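Beta-glucoside kinase (Listeria monocytogenes, PDB 4HTL) catalyses the ATP-dependent phosphorylation of cellobiose to cellobiose-6'-phosphate, and may also regulate transcription of the cellobiose-PTS operon. Local coordinates at residues V62-Y67 with V101-D106; E114-K119 with A285-L290; L127-G132 with I241-G246; F156-S161 with T173-T178; R185-L190 with A212-L217. All blocks are in the same frame, centred on the assembly; numbering follows the deposited sequence. Where two conformers were deposited one is given.

Contact 1 (V62-Y67 with V101-D106); sequences VSAPGY and VAIEND
V62 lies alongside I103, both side chains pointing the same way, with V62 CG1 4.0 Å from I103 CD1. In the conformer given, I103 has CG1 anti to the backbone N (chi1 -176°), and this carries CD1 on to A64 CB as well. Their backbones form a parallel beta ladder. V62 N bonds to A102 O, E104 N to V62 O, and A64 N to E104 O. The ladder ends in a weak bond from D106 N to A64 O. Beside this last rung, the amide of N105 turns to the loop. In the conformer given, N105 ND2 bonds to G66 O in the plane of that carbonyl, which lies 22° out of the amide plane. N105 OD1 accepts from N108 N and caps the start of helix 106-117. A water joins G66 N to D106 OD1. On the other face, S63 OG meets D106 CB at 3.4 Å and bonds to D10, an ATP-site residue by similarity. E104 OE2 accepts from N105 N, and E104 OE1 forms a salt bridge with R147. Strand 101-105 is an outer strand of the five-stranded sheet of this actin-like ATPase fold. Helix 89-97 packs on the V62 and I103 face, and helix 280-293 on the S63 and E104 face.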
# COMPACT_ATOMS: atom_id res chain seq x y z
N VAL A 62 17.65 -16.26 -10.22
CA VAL A 62 18.17 -15.70 -8.97
C VAL A 62 17.08 -14.97 -8.19
O VAL A 62 16.30 -14.17 -8.76
CB VAL A 62 19.34 -14.72 -9.25
CG1 VAL A 62 19.89 -14.12 -7.94
CG2 VAL A 62 20.42 -15.41 -10.09
N SER A 63 17.07 -15.22 -6.87
CA SER A 63 16.32 -14.45 -5.89
C SER A 63 17.36 -13.67 -5.05
O SER A 63 18.21 -14.25 -4.36
CB SER A 63 15.47 -15.39 -5.02
OG SER A 63 15.13 -14.85 -3.76
N ALA A 64 17.31 -12.35 -5.11
CA ALA A 64 18.32 -11.50 -4.51
C ALA A 64 17.71 -10.44 -3.61
O ALA A 64 16.66 -9.87 -3.94
CB ALA A 64 19.13 -10.81 -5.63
N PRO A 65 18.40 -10.10 -2.50
CA PRO A 65 17.90 -8.96 -1.72
C PRO A 65 18.08 -7.64 -2.42
O PRO A 65 18.85 -7.50 -3.38
CB PRO A 65 18.66 -9.05 -0.40
CG PRO A 65 19.91 -9.79 -0.73
CD PRO A 65 19.60 -10.70 -1.89
N GLY A 66 17.26 -6.68 -2.00
CA GLY A 66 17.41 -5.31 -2.45
C GLY A 66 16.45 -5.00 -3.61
O GLY A 66 15.36 -5.60 -3.69
N TYR A 67 16.87 -4.09 -4.50
CA TYR A 67 16.02 -3.57 -5.54
C TYR A 67 16.62 -3.99 -6.86
O TYR A 67 17.80 -3.70 -7.14
CB TYR A 67 15.92 -2.04 -5.41
CG TYR A 67 15.50 -1.54 -4.03
CD1 TYR A 67 14.53 -2.20 -3.29
CD2 TYR A 67 16.02 -0.36 -3.51
CE1 TYR A 67 14.14 -1.73 -2.04
CE2 TYR A 67 15.66 0.11 -2.27
CZ TYR A 67 14.69 -0.56 -1.55
OH TYR A 67 14.31 -0.11 -0.31
N VAL A 101 19.45 -15.89 -18.15
CA VAL A 101 19.44 -15.56 -16.72
C VAL A 101 18.23 -14.68 -16.41
O VAL A 101 17.83 -13.83 -17.22
CB VAL A 101 20.75 -14.83 -16.30
CG1 VAL A 101 20.73 -14.48 -14.81
CG2 VAL A 101 21.97 -15.69 -16.66
N ALA A 102 17.62 -14.91 -15.26
CA ALA A 102 16.61 -14.03 -14.72
C ALA A 102 16.91 -13.74 -13.25
O ALA A 102 17.51 -14.55 -12.52
CB ALA A 102 15.21 -14.60 -14.90
N ILE A 103 16.50 -12.55 -12.84
CA ILE A 103 16.69 -12.12 -11.47
C ILE A 103 15.46 -11.33 -10.98
O ILE A 103 14.84 -10.56 -11.74
CB ILE A 103 17.95 -11.29 -11.36
CG1 ILE A 103 18.21 -10.91 -9.91
CG2 ILE A 103 17.84 -10.06 -12.23
CD1 ILE A 103 19.64 -10.52 -9.67
N GLU A 104 15.10 -11.55 -9.70
CA GLU A 104 13.97 -10.88 -9.07
C GLU A 104 14.34 -10.73 -7.58
O GLU A 104 15.21 -11.43 -7.08
CB GLU A 104 12.67 -11.69 -9.26
CG GLU A 104 11.38 -11.16 -8.59
CD GLU A 104 11.00 -9.75 -8.95
OE1 GLU A 104 10.23 -9.58 -9.89
OE2 GLU A 104 11.47 -8.81 -8.26
N ASN A 105 13.71 -9.79 -6.90
CA ASN A 105 13.91 -9.56 -5.47
C ASN A 105 13.44 -10.73 -4.61
O ASN A 105 12.49 -11.43 -4.99
CB ASN A 105 13.18 -8.26 -5.12
CG ASN A 105 12.85 -8.12 -3.66
OD1 ASN A 105 11.78 -8.57 -3.22
ND2 ASN A 105 13.72 -7.44 -2.91
N ASP A 106 14.07 -10.93 -3.45
CA ASP A 106 13.82 -12.10 -2.61
C ASP A 106 12.39 -12.21 -2.07
O ASP A 106 11.81 -13.30 -2.08
CB ASP A 106 14.87 -12.25 -1.51
CG ASP A 106 14.92 -11.09 -0.56
OD1 ASP A 106 14.41 -10.01 -0.84
OD2 ASP A 106 15.50 -11.29 0.52
O HOH W 1 14.90 -7.54 0.11

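Contact 2 (E114-K119 with A285-L290); sequences EKWLGK and AVYHFL
W116 and Y287 form the tight part of this contact between two helices. The two side chains run alongside each other, pointing opposite ways. Y287 CD1 sits over one face of the indole, offset toward the rim, and comes to 3.3 Å from W116 CG. The opposite indole face is covered by L117 CG, next in the chain. The two rings are oblique, with planes at 44° and 4.9 Å between the centroids of the five-membered ring and the phenol ring. With chi1 at -175°, W116 CG lies opposite the backbone N, which sends the indole out to the other helix. Y287 CB also presses on W116 CE3 at 3.7 Å.

The far edge of the indole, at CZ2 and CH2, is held more loosely. W116 CH2 is 3.9 Å from V286 CG1, and L290 CD1 crosses near W116 CZ2 at 4.2 Å. The contact lies at the surface. K115 brushes Y287 OH with CG at 4.3 Å, and the rest of the chain turns off to NZ, which bonds to Q121 O and L123 O. The contact joins the C-terminal end of helix 106-117 to helix 280-293. Behind it, V286 rests on I6 and A8 of strand 6-11, and A285 and F289 pack on A61 of strand 59-64.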
# COMPACT_ATOMS: atom_id res chain seq x y z
N GLU A 114 4.31 -18.58 -3.61
CA GLU A 114 2.94 -18.67 -3.08
C GLU A 114 1.87 -18.69 -4.20
O GLU A 114 0.90 -19.47 -4.15
CB GLU A 114 2.68 -17.55 -2.05
CG GLU A 114 1.65 -17.93 -0.98
CD GLU A 114 2.11 -19.05 -0.09
OE1 GLU A 114 1.50 -20.14 -0.11
OE2 GLU A 114 3.10 -18.81 0.59
N LYS A 115 2.06 -17.81 -5.19
CA LYS A 115 1.18 -17.70 -6.37
C LYS A 115 1.25 -18.99 -7.23
O LYS A 115 0.23 -19.49 -7.73
CB LYS A 115 1.55 -16.48 -7.23
CG LYS A 115 0.81 -16.40 -8.55
CD LYS A 115 -0.71 -16.24 -8.29
CE LYS A 115 -1.60 -15.98 -9.50
NZ LYS A 115 -3.06 -15.94 -9.09
N TRP A 116 2.45 -19.51 -7.42
CA TRP A 116 2.67 -20.66 -8.34
C TRP A 116 2.21 -21.96 -7.76
O TRP A 116 1.40 -22.69 -8.36
CB TRP A 116 4.17 -20.72 -8.66
CG TRP A 116 4.57 -21.75 -9.68
CD1 TRP A 116 3.76 -22.41 -10.60
CD2 TRP A 116 5.90 -22.27 -9.90
NE1 TRP A 116 4.50 -23.31 -11.35
CE2 TRP A 116 5.79 -23.26 -10.98
CE3 TRP A 116 7.13 -22.05 -9.31
CZ2 TRP A 116 6.87 -23.96 -11.43
CZ3 TRP A 116 8.23 -22.77 -9.78
CH2 TRP A 116 8.11 -23.68 -10.84
N LEU A 117 2.70 -22.25 -6.56
CA LEU A 117 2.59 -23.57 -5.95
C LEU A 117 1.92 -23.59 -4.59
O LEU A 117 1.67 -24.66 -4.04
CB LEU A 117 4.00 -24.17 -5.80
CG LEU A 117 4.76 -24.35 -7.12
CD1 LEU A 117 6.21 -24.80 -6.82
CD2 LEU A 117 4.05 -25.31 -8.11
N GLY A 118 1.62 -22.42 -4.04
CA GLY A 118 1.13 -22.35 -2.71
C GLY A 118 -0.34 -21.95 -2.64
O GLY A 118 -1.13 -22.41 -3.41
N LYS A 119 -0.65 -21.08 -1.68
CA LYS A 119 -2.05 -20.73 -1.30
C LYS A 119 -2.61 -19.58 -2.11
O LYS A 119 -3.77 -19.22 -1.94
CB LYS A 119 -2.10 -20.37 0.19
CG LYS A 119 -1.75 -21.51 1.13
CD LYS A 119 -1.73 -21.03 2.56
CE LYS A 119 -1.65 -22.13 3.57
NZ LYS A 119 -1.69 -21.52 4.94
N ALA A 285 12.05 -17.70 -7.87
CA ALA A 285 13.06 -17.26 -8.84
C ALA A 285 12.79 -18.01 -10.15
O ALA A 285 12.81 -17.43 -11.23
CB ALA A 285 14.47 -17.54 -8.33
N VAL A 286 12.54 -19.31 -10.03
CA VAL A 286 12.20 -20.13 -11.18
C VAL A 286 10.94 -19.67 -11.90
O VAL A 286 10.92 -19.55 -13.13
CB VAL A 286 12.22 -21.64 -10.86
CG1 VAL A 286 11.64 -22.50 -12.02
CG2 VAL A 286 13.66 -22.03 -10.51
N TYR A 287 9.88 -19.42 -11.15
CA TYR A 287 8.68 -18.87 -11.74
C TYR A 287 8.95 -17.62 -12.55
O TYR A 287 8.50 -17.51 -13.70
CB TYR A 287 7.63 -18.63 -10.67
CG TYR A 287 6.30 -18.18 -11.19
CD1 TYR A 287 5.32 -19.11 -11.52
CD2 TYR A 287 5.98 -16.85 -11.24
CE1 TYR A 287 4.07 -18.71 -11.94
CE2 TYR A 287 4.72 -16.44 -11.65
CZ TYR A 287 3.78 -17.39 -12.01
OH TYR A 287 2.52 -17.02 -12.41
N HIS A 288 9.69 -16.67 -11.97
CA HIS A 288 10.06 -15.46 -12.71
C HIS A 288 10.82 -15.78 -13.98
O HIS A 288 10.50 -15.26 -15.03
CB HIS A 288 10.85 -14.52 -11.81
CG HIS A 288 11.40 -13.32 -12.51
ND1 HIS A 288 10.61 -12.42 -13.10
CD2 HIS A 288 12.71 -12.93 -12.75
CE1 HIS A 288 11.38 -11.47 -13.68
NE2 HIS A 288 12.66 -11.79 -13.48
N PHE A 289 11.81 -16.67 -13.89
CA PHE A 289 12.59 -17.09 -15.06
C PHE A 289 11.68 -17.66 -16.14
O PHE A 289 11.81 -17.30 -17.31
CB PHE A 289 13.62 -18.17 -14.65
CG PHE A 289 14.38 -18.75 -15.81
CD1 PHE A 289 15.62 -18.27 -16.15
CD2 PHE A 289 13.85 -19.80 -16.54
CE1 PHE A 289 16.31 -18.81 -17.22
CE2 PHE A 289 14.52 -20.34 -17.61
CZ PHE A 289 15.76 -19.84 -17.95
N LEU A 290 10.74 -18.52 -15.73
CA LEU A 290 9.80 -19.15 -16.69
C LEU A 290 8.88 -18.13 -17.39
O LEU A 290 8.58 -18.26 -18.58
CB LEU A 290 8.97 -20.24 -16.00
CG LEU A 290 9.73 -21.52 -15.59
CD1 LEU A 290 8.84 -22.41 -14.74
CD2 LEU A 290 10.29 -22.31 -16.78

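Contact 3 (L127-G132 with I241-G246); sequences LCLTIG and IFIGGG
Strands 127-131 and 241-244 run parallel; the axes of these segments come within 4.6 Å, with their directions 21° apart. Four backbone bonds make the ladder: F242 N to L127 O, L129 N to F242 O, G244 N to L129 O, and I131 N to G244 O. All four are near 2.9 Å.

On one face L127, L129, I241 and I243 form an apolar layer. I241 CG2 lies anti to its backbone N and reaches L129 CB at 4.2 Å. I241 CD1 meets L127 CD1 at the same distance. I243 CG2 touches I131 CD1 at 4.0 Å, the two side chains crossing at a slant. On the other face C128 SG stands at the edge of the F242 ring, near its plane, and is 4.3 Å from F242 CB. Farther along, T130 CG2 lies 3.7 Å from G245 CA. The positive phi of G245 (99°, with psi -169°) suits glycine.

Strand 126-131 is the middle strand of the second five-stranded sheet, and 240-244 lies next to it. Strand 135-141 flanks 126-131, and strand 270-273 flanks 240-244. Helices 212-236 and 253-261 cover the L127 and I243 face.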
# COMPACT_ATOMS: atom_id res chain seq x y z
N LEU A 127 -1.20 -10.22 -0.11
CA LEU A 127 0.08 -9.78 0.35
C LEU A 127 0.82 -10.92 1.06
O LEU A 127 0.22 -11.82 1.63
CB LEU A 127 -0.04 -8.62 1.32
CG LEU A 127 -0.95 -7.45 0.93
CD1 LEU A 127 -1.08 -6.43 2.07
CD2 LEU A 127 -0.37 -6.78 -0.35
N CYS A 128 2.13 -10.82 1.04
CA CYS A 128 3.00 -11.64 1.88
C CYS A 128 3.79 -10.74 2.87
O CYS A 128 4.49 -9.79 2.48
CB CYS A 128 3.95 -12.40 1.06
SG CYS A 128 3.18 -13.66 0.02
N LEU A 129 3.71 -11.11 4.12
CA LEU A 129 4.38 -10.38 5.21
C LEU A 129 5.32 -11.40 5.89
O LEU A 129 4.89 -12.46 6.31
CB LEU A 129 3.35 -9.86 6.17
CG LEU A 129 3.85 -9.29 7.51
CD1 LEU A 129 4.74 -8.05 7.32
CD2 LEU A 129 2.67 -9.03 8.46
N THR A 130 6.61 -11.06 5.95
CA THR A 130 7.65 -11.94 6.54
C THR A 130 8.20 -11.26 7.77
O THR A 130 8.67 -10.15 7.66
CB THR A 130 8.72 -12.23 5.50
OG1 THR A 130 8.09 -12.80 4.31
CG2 THR A 130 9.71 -13.28 6.04
N ILE A 131 8.17 -11.93 8.91
CA ILE A 131 8.60 -11.37 10.20
C ILE A 131 9.67 -12.30 10.82
O ILE A 131 9.39 -13.43 11.19
CB ILE A 131 7.44 -11.25 11.17
CG1 ILE A 131 6.29 -10.46 10.59
CG2 ILE A 131 7.88 -10.63 12.51
CD1 ILE A 131 4.99 -10.56 11.39
N GLY A 132 10.89 -11.83 10.87
CA GLY A 132 11.98 -12.56 11.57
C GLY A 132 12.95 -11.58 12.22
O GLY A 132 12.58 -10.91 13.17
N ILE A 241 -3.62 -12.27 3.58
CA ILE A 241 -2.24 -11.92 3.91
C ILE A 241 -1.58 -13.16 4.46
O ILE A 241 -2.00 -13.71 5.49
CB ILE A 241 -2.14 -10.77 4.93
CG1 ILE A 241 -2.88 -9.50 4.39
CG2 ILE A 241 -0.67 -10.44 5.29
CD1 ILE A 241 -2.92 -8.35 5.36
N PHE A 242 -0.55 -13.59 3.77
CA PHE A 242 0.21 -14.77 4.16
C PHE A 242 1.42 -14.35 4.97
O PHE A 242 2.25 -13.55 4.51
CB PHE A 242 0.63 -15.58 2.94
CG PHE A 242 -0.54 -16.06 2.09
CD1 PHE A 242 -1.49 -16.88 2.63
CD2 PHE A 242 -0.73 -15.59 0.79
CE1 PHE A 242 -2.59 -17.28 1.90
CE2 PHE A 242 -1.80 -16.02 0.05
CZ PHE A 242 -2.74 -16.83 0.60
N ILE A 243 1.53 -14.92 6.17
CA ILE A 243 2.58 -14.49 7.08
C ILE A 243 3.58 -15.61 7.28
O ILE A 243 3.20 -16.76 7.49
CB ILE A 243 2.03 -14.04 8.45
CG1 ILE A 243 0.87 -13.01 8.30
CG2 ILE A 243 3.22 -13.44 9.27
CD1 ILE A 243 0.18 -12.55 9.61
N GLY A 244 4.87 -15.27 7.09
CA GLY A 244 5.94 -16.21 7.18
C GLY A 244 7.14 -15.64 7.92
O GLY A 244 7.06 -14.58 8.54
N GLY A 245 8.25 -16.38 7.88
CA GLY A 245 9.48 -15.97 8.53
C GLY A 245 9.67 -16.67 9.88
O GLY A 245 8.92 -17.57 10.26
N GLY A 246 10.66 -16.17 10.63
CA GLY A 246 10.99 -16.67 11.95
C GLY A 246 9.81 -16.80 12.90
O GLY A 246 9.78 -17.70 13.71

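Contact 4 (F156-S161 with T173-T178); sequences FGYMFS and TLNETT
G157 and M159 offer their carbonyls to the first turn of helix 174-177, whose N-cap position is T173. A short 3-10 segment and loop thus meet the N-terminus of this helix in the ROK-family kinase. Two backbone hydrogen bonds hold them. N175 N meets a lone pair of G157 O at 2.8 Å, in the carbonyl plane. L174 N approaches M159 O nearly end-on, with a C=O...N angle of 172°.

Apolar contacts centre on L174. The selenomethionine at M159 bends at chi3 (-81°), which brings its CE to 3.6 Å from L174 CD1. L174 CD2 touches S161 CB at 3.8 Å. T173 CG2 lies near the F160 ring, 3.9 Å from F160 CD1.

The amide of N175 stands almost upright to the Y158 ring, their planes 86° apart, with N175 ND2 3.5 Å from Y158 CD1. N175 OD1 accepts from I135 N. This loop also forms part of the dimer interface. The rings of Y158 and F160 stack on Y234 and Y230 of the second subunit, and F160 N bonds to N231 of that subunit.

The hydroxyls form a short chain. T177 OG1 is hydrogen-bonded to T178 OG1, and S161 OG to T177 OG1 at 2.7 Å.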
# COMPACT_ATOMS: atom_id res chain seq x y z
N PHE A 156 7.51 -3.24 3.74
CA PHE A 156 6.51 -3.25 4.81
C PHE A 156 7.13 -2.90 6.16
O PHE A 156 6.46 -2.32 7.01
CB PHE A 156 5.78 -4.58 4.94
CG PHE A 156 4.90 -4.98 3.78
CD1 PHE A 156 4.60 -4.13 2.71
CD2 PHE A 156 4.28 -6.22 3.84
CE1 PHE A 156 3.76 -4.57 1.68
CE2 PHE A 156 3.45 -6.66 2.83
CZ PHE A 156 3.17 -5.83 1.74
N GLY A 157 8.43 -3.20 6.34
CA GLY A 157 9.08 -2.90 7.57
C GLY A 157 9.30 -1.43 7.86
O GLY A 157 9.64 -1.06 8.99
N TYR A 158 9.13 -0.60 6.85
CA TYR A 158 9.27 0.86 7.02
C TYR A 158 7.96 1.53 7.45
O TYR A 158 7.95 2.74 7.68
CB TYR A 158 9.79 1.50 5.73
CG TYR A 158 11.28 1.33 5.52
CD1 TYR A 158 11.82 0.13 5.08
CD2 TYR A 158 12.14 2.37 5.82
CE1 TYR A 158 13.19 0.01 4.91
CE2 TYR A 158 13.50 2.25 5.64
CZ TYR A 158 14.02 1.06 5.19
OH TYR A 158 15.39 0.96 5.00
N MSE A 159 6.88 0.77 7.63
CA MSE A 159 5.68 1.41 8.17
C MSE A 159 5.95 1.84 9.61
O MSE A 159 6.59 1.13 10.40
CB MSE A 159 4.47 0.49 8.19
CG MSE A 159 3.91 0.09 6.79
SE MSE A 159 2.31 -0.90 6.89
CE MSE A 159 3.05 -2.60 7.25
N PHE A 160 5.47 3.02 9.94
CA PHE A 160 5.55 3.51 11.32
C PHE A 160 4.63 2.69 12.22
O PHE A 160 3.42 2.56 11.98
CB PHE A 160 5.21 5.02 11.37
CG PHE A 160 6.32 5.92 10.85
CD1 PHE A 160 7.53 5.93 11.45
CD2 PHE A 160 6.12 6.74 9.78
CE1 PHE A 160 8.57 6.73 10.98
CE2 PHE A 160 7.10 7.57 9.33
CZ PHE A 160 8.34 7.55 9.92
N SER A 161 5.17 2.21 13.33
CA SER A 161 4.36 1.58 14.37
C SER A 161 4.01 2.52 15.51
O SER A 161 3.22 2.19 16.36
CB SER A 161 5.11 0.36 14.90
OG SER A 161 6.38 0.71 15.45
N THR A 173 9.82 2.50 13.13
CA THR A 173 9.26 1.60 12.11
C THR A 173 9.28 0.15 12.56
O THR A 173 10.06 -0.24 13.44
CB THR A 173 9.97 1.74 10.75
OG1 THR A 173 11.30 1.18 10.82
CG2 THR A 173 9.99 3.16 10.29
N LEU A 174 8.41 -0.66 11.97
CA LEU A 174 8.28 -2.11 12.30
C LEU A 174 9.64 -2.80 12.29
O LEU A 174 9.91 -3.62 13.18
CB LEU A 174 7.32 -2.82 11.37
CG LEU A 174 5.83 -2.43 11.47
CD1 LEU A 174 5.03 -2.98 10.28
CD2 LEU A 174 5.22 -2.86 12.84
N ASN A 175 10.49 -2.46 11.31
CA ASN A 175 11.85 -3.05 11.23
C ASN A 175 12.62 -2.97 12.53
O ASN A 175 13.48 -3.83 12.79
CB ASN A 175 12.67 -2.38 10.14
CG ASN A 175 12.41 -2.95 8.75
OD1 ASN A 175 12.17 -4.14 8.62
ND2 ASN A 175 12.53 -2.12 7.71
N GLU A 176 12.44 -1.86 13.23
CA GLU A 176 13.13 -1.61 14.47
C GLU A 176 12.32 -1.70 15.76
O GLU A 176 12.90 -1.52 16.85
CB GLU A 176 13.90 -0.27 14.38
CG GLU A 176 14.79 -0.24 13.15
CD GLU A 176 15.77 0.94 13.08
OE1 GLU A 176 16.30 1.33 14.13
OE2 GLU A 176 16.02 1.43 11.93
N THR A 177 11.02 -1.96 15.67
CA THR A 177 10.17 -2.09 16.87
C THR A 177 9.49 -3.44 17.02
O THR A 177 9.05 -3.77 18.12
CB THR A 177 9.00 -1.05 16.83
OG1 THR A 177 8.12 -1.31 15.73
CG2 THR A 177 9.58 0.37 16.69
N THR A 178 9.34 -4.17 15.91
CA THR A 178 8.43 -5.30 15.85
C THR A 178 9.01 -6.50 15.07
O THR A 178 8.57 -6.81 13.95
CB THR A 178 7.07 -4.85 15.30
OG1 THR A 178 6.66 -3.63 15.96
CG2 THR A 178 6.00 -5.91 15.41

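Contact 5 (R185-L190 with A212-L217); sequences RQYAEL and AVSERL
A chi1 of -161° turns the Y187 ring away from its own N and toward helix 212-236. L217 instead has CG anti to its carbonyl carbon (chi1 -62°), and its two methyls reach back across the gap. L217 CD1 meets the edge of the Y187 ring, near its plane. The same methyl is 3.6 Å from Y187 N, so it presses on backbone as well as ring. L217 CD2 is 3.9 Å from Q186 CB, the leucine lying alongside Q186 and pointing the other way.

Farther along, V213 CG1 fits between two partners. It is 3.9 Å from L190 CB and 4.1 Å from Y187 CE1. S214 OG comes to 3.6 Å from Y187 CE1, but its hydrogen bond is to D211. The direct contacts across the pair are van der Waals. The polar link is a water that donates to both Q186 OE1 (2.7 Å) and L217 O.

The axes of the two segments are 10.7 Å apart at closest and run roughly antiparallel, at 149°. The contact joins helix 180-191 to the first turns of helix 212-236, far from the annotated ATP site. Helix 200-208 packs against Y187 through I203 and against S214 through N206.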
# COMPACT_ATOMS: atom_id res chain seq x y z
N ARG A 185 16.36 -8.47 21.93
CA ARG A 185 17.02 -7.26 22.44
C ARG A 185 16.31 -6.70 23.65
O ARG A 185 16.95 -6.35 24.64
CB ARG A 185 17.11 -6.21 21.36
CG ARG A 185 18.15 -6.56 20.33
CD ARG A 185 18.39 -5.46 19.29
NE ARG A 185 18.52 -4.13 19.90
CZ ARG A 185 17.79 -3.06 19.57
NH1 ARG A 185 16.88 -3.13 18.59
NH2 ARG A 185 17.98 -1.90 20.20
N GLN A 186 14.99 -6.60 23.59
CA GLN A 186 14.24 -6.10 24.71
C GLN A 186 14.38 -7.01 25.93
O GLN A 186 14.53 -6.53 27.05
CB GLN A 186 12.76 -5.97 24.35
CG GLN A 186 12.47 -4.89 23.33
CD GLN A 186 11.07 -4.95 22.72
OE1 GLN A 186 10.39 -5.97 22.79
NE2 GLN A 186 10.63 -3.81 22.09
N TYR A 187 14.26 -8.31 25.72
CA TYR A 187 14.42 -9.26 26.81
C TYR A 187 15.79 -9.16 27.46
O TYR A 187 15.89 -9.19 28.71
CB TYR A 187 14.15 -10.68 26.33
CG TYR A 187 13.86 -11.64 27.50
CD1 TYR A 187 12.69 -11.52 28.24
CD2 TYR A 187 14.74 -12.66 27.82
CE1 TYR A 187 12.42 -12.36 29.29
CE2 TYR A 187 14.47 -13.52 28.86
CZ TYR A 187 13.30 -13.36 29.60
OH TYR A 187 13.02 -14.21 30.62
N ALA A 188 16.84 -9.02 26.65
CA ALA A 188 18.18 -8.77 27.20
C ALA A 188 18.23 -7.52 28.09
O ALA A 188 18.75 -7.55 29.22
CB ALA A 188 19.19 -8.65 26.07
N GLU A 189 17.64 -6.42 27.61
CA GLU A 189 17.59 -5.17 28.40
C GLU A 189 16.83 -5.32 29.70
O GLU A 189 17.22 -4.77 30.74
CB GLU A 189 16.91 -4.05 27.60
CG GLU A 189 17.74 -3.54 26.45
CD GLU A 189 17.18 -2.29 25.80
OE1 GLU A 189 16.08 -1.82 26.20
OE2 GLU A 189 17.84 -1.78 24.87
N LEU A 190 15.70 -6.02 29.63
CA LEU A 190 14.84 -6.14 30.82
C LEU A 190 15.42 -7.08 31.85
O LEU A 190 15.26 -6.82 33.04
CB LEU A 190 13.40 -6.53 30.46
CG LEU A 190 12.38 -5.41 30.14
CD1 LEU A 190 12.01 -4.63 31.40
CD2 LEU A 190 12.88 -4.48 29.07
N ALA A 212 5.41 -11.78 33.73
CA ALA A 212 4.92 -10.40 33.44
C ALA A 212 5.80 -9.70 32.39
O ALA A 212 5.31 -9.08 31.46
CB ALA A 212 4.88 -9.56 34.71
N VAL A 213 7.10 -9.83 32.52
CA VAL A 213 8.02 -9.13 31.60
C VAL A 213 7.79 -9.67 30.21
O VAL A 213 7.64 -8.89 29.25
CB VAL A 213 9.50 -9.26 32.04
CG1 VAL A 213 10.46 -9.07 30.86
CG2 VAL A 213 9.85 -8.27 33.21
N SER A 214 7.73 -11.00 30.08
CA SER A 214 7.49 -11.64 28.81
C SER A 214 6.12 -11.30 28.23
O SER A 214 6.00 -11.09 27.00
CB SER A 214 7.67 -13.13 28.96
OG SER A 214 9.00 -13.43 29.42
N GLU A 215 5.10 -11.31 29.08
CA GLU A 215 3.78 -10.90 28.67
C GLU A 215 3.80 -9.54 28.00
O GLU A 215 3.18 -9.36 26.94
CB GLU A 215 2.77 -10.95 29.80
CG GLU A 215 2.40 -12.36 30.16
CD GLU A 215 1.53 -12.48 31.41
OE1 GLU A 215 1.47 -11.52 32.22
OE2 GLU A 215 0.88 -13.53 31.57
N ARG A 216 4.48 -8.57 28.60
CA ARG A 216 4.49 -7.25 28.01
C ARG A 216 5.19 -7.28 26.66
O ARG A 216 4.72 -6.68 25.69
CB ARG A 216 5.13 -6.22 28.96
CG ARG A 216 5.10 -4.80 28.39
CD ARG A 216 5.60 -3.75 29.39
NE ARG A 216 5.60 -2.46 28.76
CZ ARG A 216 4.51 -1.72 28.52
NH1 ARG A 216 3.31 -2.08 28.97
NH2 ARG A 216 4.63 -0.58 27.86
N LEU A 217 6.32 -7.96 26.58
CA LEU A 217 7.06 -7.98 25.32
C LEU A 217 6.23 -8.57 24.18
O LEU A 217 6.16 -8.02 23.05
CB LEU A 217 8.38 -8.73 25.47
CG LEU A 217 9.43 -8.25 26.40
CD1 LEU A 217 10.75 -9.01 26.12
CD2 LEU A 217 9.57 -6.74 26.49
O HOH W 2 7.91 -6.19 21.87

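How the contacts relate
Contacts 1 and 3 lie in the two five-stranded sheets, their centres about 18 Å apart and nearest atoms about 7 Å apart. Contact 2 touches both. H288 NE2 comes to 3.0 Å from I103 O of contact 1, and K119 CB packs 3.6 Å from F242 CE1 of contact 3. The ATP site inferred by similarity borders contact 1 through D10 and contact 2 through A8. Contact 4 packs on contact 3, where F156 CE2 is 3.3 Å from C128 O. Contact 5 lies outermost, about 36 Å from contact 1 between centres, and only grazes contact 4. Contacts 3, 4 and 5 all fall within the chain loop that contact 2 closes.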